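Local structure of 3-oxoacyl-[acyl-carrier protein] synthase (Thermus thermophilus, 1UB7) at residues 14-19 / 41-46. The protein probably catalyses the first condensation of fatty acid synthesis, joining an acetyl group from acetyl-CoA to two carbons from malonyl-ACP. Sequence-based numbering, arbitrary orientation.
Sequences RVMTNA and RRVAAE
Residues 14-17 and 41-43 run antiparallel as a short two-stranded ribbon, where Val43 N donates to Arg14 O (2.8 Å) and Met16 N to Arg41 O (2.9 Å), with Val15 and Arg42 forming the non-hydrogen-bonded pair between them. Arg41 then adds its side chain to this backbone ladder. Arg41 CG sits between the backbone N and the carbonyl carbon (chi1 74°), and further bends at chi2 and chi3 bring the guanidinium back alongside the partner strand. There Arg41 NE donates to Met16 O at 2.9 Å, while the bonds to the same oxygen from Arg41 NH2 and N are weak. Arg41 NH2 also makes a straighter bond to Asn18 OD1 (2.8 Å, 163° at the hydrogen). Asn18 OD1 lies in the guanidinium plane, whereas NH2 stands above the Asn18 carbonyl plane, the two flat groups being 76° apart. Arginine suits this place because its several N-H groups can serve a strand carbonyl and a helix-start amide together; an alanine here would probably leave Asn18 OD1 without this donor and Met16 O with just the weak backbone bond from this residue. Asn18 ND2 is held by Asp29 and by Ile38 O. On the face bearing Val15 and Arg42, Val15 CG2 covers one side of the Arg42 guanidinium, 3.4 Å from Arg42 NE, while Arg42 NH1 bonds to Pro12 O. On the face bearing Met16 and Val43, both supply apolar surface, Met16 CB meeting Val43 CG2 at 4.1 Å. This small sheet is separate from the larger sheets of the thiolase-like fold, yet the Arg41 side chain is about 8 Å from that of Asn276, a predicted active-site residue. Strand 14-17 runs straight into helix 18-22, with Thr17 as N-cap, its OG1 also bonded to Asp20; Phe21 packs against Met16 and Arg41, and helix 29-35 touches Asn18 through Ile32 and Val33.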
loop_
_atom_site.group_PDB
_atom_site.type_symbol
_atom_site.label_atom_id
_atom_site.label_comp_id
_atom_site.label_asym_id
_atom_site.label_seq_id
_atom_site.Cartn_x
_atom_site.Cartn_y
_atom_site.Cartn_z
ATOM N N ARG A 14 -12.835 3.470 24.978
ATOM C CA ARG A 14 -12.171 2.903 26.147
ATOM C C ARG A 14 -10.763 3.440 26.408
ATOM O O ARG A 14 -9.872 3.339 25.558
ATOM C CB ARG A 14 -12.133 1.377 26.021
ATOM C CG ARG A 14 -11.306 0.656 27.071
ATOM C CD ARG A 14 -12.086 -0.546 27.605
ATOM N NE ARG A 14 -11.228 -1.673 27.974
ATOM C CZ ARG A 14 -11.678 -2.834 28.447
ATOM N NH1 ARG A 14 -12.983 -3.026 28.617
ATOM N NH2 ARG A 14 -10.826 -3.812 28.737
ATOM N N VAL A 15 -10.570 4.002 27.602
ATOM C CA VAL A 15 -9.277 4.557 28.006
ATOM C C VAL A 15 -8.484 3.563 28.858
ATOM O O VAL A 15 -9.056 2.696 29.527
ATOM C CB VAL A 15 -9.450 5.860 28.827
ATOM C CG1 VAL A 15 -8.086 6.436 29.190
ATOM C CG2 VAL A 15 -10.255 6.879 28.038
ATOM N N MET A 16 -7.161 3.689 28.820
ATOM C CA MET A 16 -6.301 2.822 29.604
ATOM C C MET A 16 -5.165 3.633 30.214
ATOM O O MET A 16 -4.224 4.037 29.526
ATOM C CB MET A 16 -5.747 1.692 28.746
ATOM C CG MET A 16 -5.355 0.491 29.578
ATOM S SD MET A 16 -5.261 -1.023 28.635
ATOM C CE MET A 16 -3.860 -1.819 29.389
ATOM N N THR A 17 -5.281 3.864 31.520
ATOM C CA THR A 17 -4.310 4.637 32.293
ATOM C C THR A 17 -3.066 3.827 32.631
ATOM O O THR A 17 -3.088 2.590 32.609
ATOM C CB THR A 17 -4.936 5.126 33.607
ATOM O OG1 THR A 17 -5.379 3.995 34.371
ATOM C CG2 THR A 17 -6.131 6.030 33.325
ATOM N N ASN A 18 -1.978 4.530 32.941
ATOM C CA ASN A 18 -0.737 3.859 33.297
ATOM C C ASN A 18 -1.055 2.975 34.494
ATOM O O ASN A 18 -0.475 1.904 34.661
ATOM C CB ASN A 18 0.362 4.867 33.657
ATOM C CG ASN A 18 0.825 5.699 32.459
ATOM O OD1 ASN A 18 0.902 5.211 31.330
ATOM N ND2 ASN A 18 1.158 6.954 32.714
ATOM N N ALA A 19 -1.997 3.437 35.314
ATOM C CA ALA A 19 -2.437 2.693 36.491
ATOM C C ALA A 19 -2.904 1.313 36.030
ATOM O O ALA A 19 -2.507 0.286 36.594
ATOM C CB ALA A 19 -3.582 3.438 37.181
ATOM N N ARG A 41 -3.970 6.108 26.952
ATOM C CA ARG A 41 -4.118 5.791 25.536
ATOM C C ARG A 41 -5.497 5.153 25.364
ATOM O O ARG A 41 -6.074 4.646 26.328
ATOM C CB ARG A 41 -3.015 4.831 25.050
ATOM C CG ARG A 41 -3.150 3.375 25.504
ATOM C CD ARG A 41 -1.971 2.992 26.377
ATOM N NE ARG A 41 -1.993 3.761 27.616
ATOM C CZ ARG A 41 -0.921 4.085 28.329
ATOM N NH1 ARG A 41 0.290 3.710 27.936
ATOM N NH2 ARG A 41 -1.069 4.792 29.441
ATOM N N ARG A 42 -6.025 5.192 24.142
ATOM C CA ARG A 42 -7.332 4.619 23.846
ATOM C C ARG A 42 -7.191 3.214 23.279
ATOM O O ARG A 42 -6.203 2.910 22.633
ATOM C CB ARG A 42 -8.076 5.516 22.856
ATOM C CG ARG A 42 -8.256 6.942 23.342
ATOM C CD ARG A 42 -8.837 6.978 24.752
ATOM N NE ARG A 42 -9.178 8.340 25.154
ATOM C CZ ARG A 42 -10.312 8.962 24.827
ATOM N NH1 ARG A 42 -11.230 8.343 24.093
ATOM N NH2 ARG A 42 -10.528 10.209 25.228
ATOM N N VAL A 43 -8.172 2.356 23.534
ATOM C CA VAL A 43 -8.135 0.975 23.043
ATOM C C VAL A 43 -9.457 0.612 22.358
ATOM O O VAL A 43 -10.541 0.828 22.914
ATOM C CB VAL A 43 -7.863 -0.026 24.202
ATOM C CG1 VAL A 43 -7.765 -1.451 23.665
ATOM C CG2 VAL A 43 -6.570 0.357 24.925
ATOM N N ALA A 44 -9.357 0.056 21.152
ATOM C CA ALA A 44 -10.538 -0.314 20.373
ATOM C C ALA A 44 -11.403 -1.352 21.068
ATOM O O ALA A 44 -10.890 -2.272 21.709
ATOM C CB ALA A 44 -10.114 -0.833 18.996
ATOM N N ALA A 45 -12.718 -1.210 20.933
ATOM C CA ALA A 45 -13.625 -2.165 21.552
ATOM C C ALA A 45 -13.296 -3.564 21.024
ATOM O O ALA A 45 -12.615 -3.713 20.002
ATOM C CB ALA A 45 -15.065 -1.800 21.244
ATOM N N GLU A 46 -13.787 -4.584 21.720
ATOM C CA GLU A 46 -13.517 -5.968 21.358
ATOM C C GLU A 46 -13.735 -6.291 19.882
ATOM O O GLU A 46 -12.902 -6.945 19.253
ATOM C CB GLU A 46 -14.381 -6.900 22.203
ATOM C CG GLU A 46 -13.949 -8.359 22.140
ATOM C CD GLU A 46 -15.021 -9.307 22.652
ATOM O OE1 GLU A 46 -15.590 -9.033 23.733
ATOM O OE2 GLU A 46 -15.290 -10.326 21.974
#